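PDB 7KWD: alkaline phosphatase from Thermus thermophilus, which probably hydrolyses phosphate monoesters as a homodimeric metalloenzyme of the alkaline phosphatase family, using zinc and magnesium ions. Local coordinates for residues A61-G66 against Q337-L342. Numbering follows the deposited sequence.
Sequences ARRRQG and QGVDLL
A salt-bridge network of Arg63, Arg64 and Asp340 ties the last turn of helix 51-65 to the short helix 337-340 at the protein surface, away from the metal sites. Arg63 takes the carboxylate of Asp340 side-on: NE donates to OD1 at 2.8 Å (N-H...O 167°), and NH2 of Arg63 donates to OD2 of Asp340, also at 2.8 Å. Both oxygens are met on their syn sides and lie near the guanidinium plane, the two flat groups being turned only 26° apart. A long side chain suits this place: with CG anti to the backbone N (chi1 -175°) and the chain extended as far as NE, Arg63 reaches across to helix 337-340.

Arg64 uses the same carboxylate differently. Bent at chi2 and chi3, its chain folds so that Asp340 OD1 lies over one guanidinium face, 3.2 Å from Arg64 NE; no N-H points at the oxygen, and the attraction is purely one of charge. NH2 of Arg64 instead forms a salt bridge with Glu343, and NH1 makes a weak bond back to the Arg63 carbonyl oxygen. The buried Val339 offers a branched, apolar surface, its CG1 lying 4.1 Å from Arg64 CG. Arg63 in turn packs on Tyr91 of the second subunit, placing the network beside the dimer interface.

A methionine in place of Arg63 would probably cost Asp340 both straight hydrogen bonds, though the Arg64 charge over its OD1 would remain. The two arginines probably keep Asp340 ionised, while Asp340 and Glu343 together offset much of their positive charge.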
ATOM      1  N   ALA A  61      16.523   4.268  -6.576  1.00 27.23           N
ATOM      2  CA  ALA A  61      17.887   4.115  -6.079  1.00 22.83           C
ATOM      3  C   ALA A  61      18.651   3.060  -6.889  1.00 25.33           C
ATOM      4  O   ALA A  61      19.798   3.279  -7.300  1.00 23.70           O
ATOM      5  CB  ALA A  61      17.853   3.768  -4.587  1.00 26.87           C
ATOM      6  N   ARG A  62      18.027   1.909  -7.135  1.00 22.00           N
ATOM      7  CA  ARG A  62      18.722   0.849  -7.854  1.00 28.15           C
ATOM      8  C   ARG A  62      18.938   1.241  -9.307  1.00 28.01           C
ATOM      9  O   ARG A  62      20.071   1.244  -9.803  1.00 29.57           O
ATOM     10  CB  ARG A  62      17.939  -0.455  -7.772  1.00 27.95           C
ATOM     11  CG  ARG A  62      18.165  -1.219  -6.463  1.00 29.76           C
ATOM     12  CD  ARG A  62      17.018  -2.251  -6.217  1.00 36.58           C
ATOM     13  NE  ARG A  62      17.327  -3.142  -5.095  1.00 31.18           N
ATOM     14  CZ  ARG A  62      18.136  -4.189  -5.177  1.00 30.43           C
ATOM     15  NH1 ARG A  62      18.739  -4.525  -6.322  1.00 26.28           N
ATOM     16  NH2 ARG A  62      18.366  -4.901  -4.094  1.00 22.30           N
ATOM     17  N   ARG A  63      17.850   1.635  -9.987  1.00 23.42           N
ATOM     18  CA  ARG A  63      17.882   1.848 -11.426  1.00 24.85           C
ATOM     19  C   ARG A  63      18.617   3.123 -11.826  1.00 32.44           C
ATOM     20  O   ARG A  63      19.310   3.141 -12.851  1.00 31.07           O
ATOM     21  CB  ARG A  63      16.449   1.884 -11.939  1.00 25.78           C
ATOM     22  CG  ARG A  63      16.333   1.983 -13.419  1.00 35.09           C
ATOM     23  CD  ARG A  63      14.889   1.804 -13.827  1.00 33.48           C
ATOM     24  NE  ARG A  63      14.657   2.212 -15.201  1.00 34.41           N
ATOM     25  CZ  ARG A  63      14.475   1.370 -16.218  1.00 35.68           C
ATOM     26  NH1 ARG A  63      14.491   0.053 -16.032  1.00 29.80           N
ATOM     27  NH2 ARG A  63      14.244   1.854 -17.432  1.00 38.15           N
ATOM     28  N   ARG A  64      18.442   4.220 -11.083  1.00 30.05           N
ATOM     29  CA  ARG A  64      19.015   5.489 -11.511  1.00 24.37           C
ATOM     30  C   ARG A  64      20.220   5.913 -10.707  1.00 24.08           C
ATOM     31  O   ARG A  64      20.944   6.825 -11.129  1.00 30.44           O
ATOM     32  CB  ARG A  64      18.009   6.644 -11.403  1.00 28.26           C
ATOM     33  CG  ARG A  64      16.649   6.410 -11.992  1.00 36.69           C
ATOM     34  CD  ARG A  64      16.739   5.814 -13.347  1.00 41.62           C
ATOM     35  NE  ARG A  64      17.214   6.768 -14.341  1.00 39.78           N
ATOM     36  CZ  ARG A  64      18.033   6.461 -15.342  1.00 50.43           C
ATOM     37  NH1 ARG A  64      18.513   5.223 -15.483  1.00 52.02           N
ATOM     38  NH2 ARG A  64      18.372   7.409 -16.208  1.00 54.11           N
ATOM     39  N   GLN A  65      20.416   5.349  -9.530  1.00 24.85           N
ATOM     40  CA  GLN A  65      21.598   5.673  -8.746  1.00 25.08           C
ATOM     41  C   GLN A  65      22.490   4.465  -8.543  1.00 26.29           C
ATOM     42  O   GLN A  65      23.525   4.595  -7.904  1.00 26.47           O
ATOM     43  CB  GLN A  65      21.167   6.275  -7.410  1.00 23.72           C
ATOM     44  CG  GLN A  65      20.288   7.541  -7.595  1.00 32.41           C
ATOM     45  CD  GLN A  65      19.944   8.239  -6.286  1.00 31.55           C
ATOM     46  OE1 GLN A  65      19.941   7.623  -5.235  1.00 28.56           O
ATOM     47  NE2 GLN A  65      19.661   9.538  -6.356  1.00 36.87           N
ATOM     48  N   GLY A  66      22.124   3.315  -9.096  1.00 26.55           N
ATOM     49  CA  GLY A  66      22.943   2.112  -8.936  1.00 29.41           C
ATOM     50  C   GLY A  66      23.266   1.772  -7.501  1.00 31.52           C
ATOM     51  O   GLY A  66      24.371   1.296  -7.205  1.00 32.18           O
ATOM     52  N   GLN A 337       9.646   3.175 -17.114  1.00 32.87           N
ATOM     53  CA  GLN A 337       9.952   4.490 -17.682  1.00 28.85           C
ATOM     54  C   GLN A 337       9.600   5.606 -16.713  1.00 29.66           C
ATOM     55  O   GLN A 337      10.312   6.612 -16.624  1.00 26.69           O
ATOM     56  CB  GLN A 337       9.196   4.683 -18.995  1.00 36.69           C
ATOM     57  CG  GLN A 337       9.692   3.825 -20.146  1.00 36.07           C
ATOM     58  CD  GLN A 337      11.166   4.031 -20.390  1.00 37.48           C
ATOM     59  OE1 GLN A 337      11.601   5.130 -20.723  1.00 35.59           O
ATOM     60  NE2 GLN A 337      11.946   2.983 -20.183  1.00 38.01           N
ATOM     61  N   GLY A 338       8.510   5.440 -15.961  1.00 30.98           N
ATOM     62  CA  GLY A 338       8.116   6.479 -15.023  1.00 27.89           C
ATOM     63  C   GLY A 338       9.171   6.779 -13.981  1.00 29.84           C
ATOM     64  O   GLY A 338       9.240   7.891 -13.460  1.00 28.78           O
ATOM     65  N   VAL A 339       9.976   5.780 -13.631  1.00 30.78           N
ATOM     66  CA  VAL A 339      11.076   5.997 -12.706  1.00 24.72           C
ATOM     67  C   VAL A 339      12.148   6.843 -13.366  1.00 27.04           C
ATOM     68  O   VAL A 339      12.657   7.808 -12.785  1.00 25.42           O
ATOM     69  CB  VAL A 339      11.628   4.637 -12.235  1.00 23.73           C
ATOM     70  CG1 VAL A 339      12.887   4.793 -11.415  1.00 28.47           C
ATOM     71  CG2 VAL A 339      10.527   3.852 -11.415  1.00 29.00           C
ATOM     72  N   ASP A 340      12.541   6.472 -14.587  1.00 28.01           N
ATOM     73  CA  ASP A 340      13.509   7.286 -15.311  1.00 28.99           C
ATOM     74  C   ASP A 340      13.033   8.718 -15.428  1.00 25.62           C
ATOM     75  O   ASP A 340      13.811   9.659 -15.253  1.00 29.34           O
ATOM     76  CB  ASP A 340      13.749   6.724 -16.701  1.00 32.67           C
ATOM     77  CG  ASP A 340      14.290   5.324 -16.686  1.00 32.09           C
ATOM     78  OD1 ASP A 340      14.984   4.953 -15.710  1.00 31.94           O
ATOM     79  OD2 ASP A 340      14.016   4.603 -17.665  1.00 33.36           O
ATOM     80  N   LEU A 341      11.746   8.906 -15.696  1.00 26.09           N
ATOM     81  CA  LEU A 341      11.187  10.231 -15.962  1.00 29.85           C
ATOM     82  C   LEU A 341      11.173  11.135 -14.731  1.00 35.18           C
ATOM     83  O   LEU A 341      10.860  12.323 -14.856  1.00 31.45           O
ATOM     84  CB  LEU A 341       9.767  10.059 -16.508  1.00 28.27           C
ATOM     85  CG  LEU A 341       9.429  10.109 -17.995  1.00 32.72           C
ATOM     86  CD1 LEU A 341      10.661  10.206 -18.843  1.00 37.94           C
ATOM     87  CD2 LEU A 341       8.563   8.961 -18.439  1.00 34.27           C
ATOM     88  N   LEU A 342      11.515  10.614 -13.553  1.00 27.96           N
ATOM     89  CA  LEU A 342      11.671  11.467 -12.387  1.00 26.22           C
ATOM     90  C   LEU A 342      13.025  12.134 -12.345  1.00 28.16           C
ATOM     91  O   LEU A 342      13.165  13.182 -11.696  1.00 26.74           O
ATOM     92  CB  LEU A 342      11.462  10.662 -11.097  1.00 29.65           C
ATOM     93  CG  LEU A 342      10.078  10.057 -10.909  1.00 28.97           C
ATOM     94  CD1 LEU A 342       9.851   9.591  -9.461  1.00 35.50           C
ATOM     95  CD2 LEU A 342       8.972  11.037 -11.269  1.00 35.01           C
TER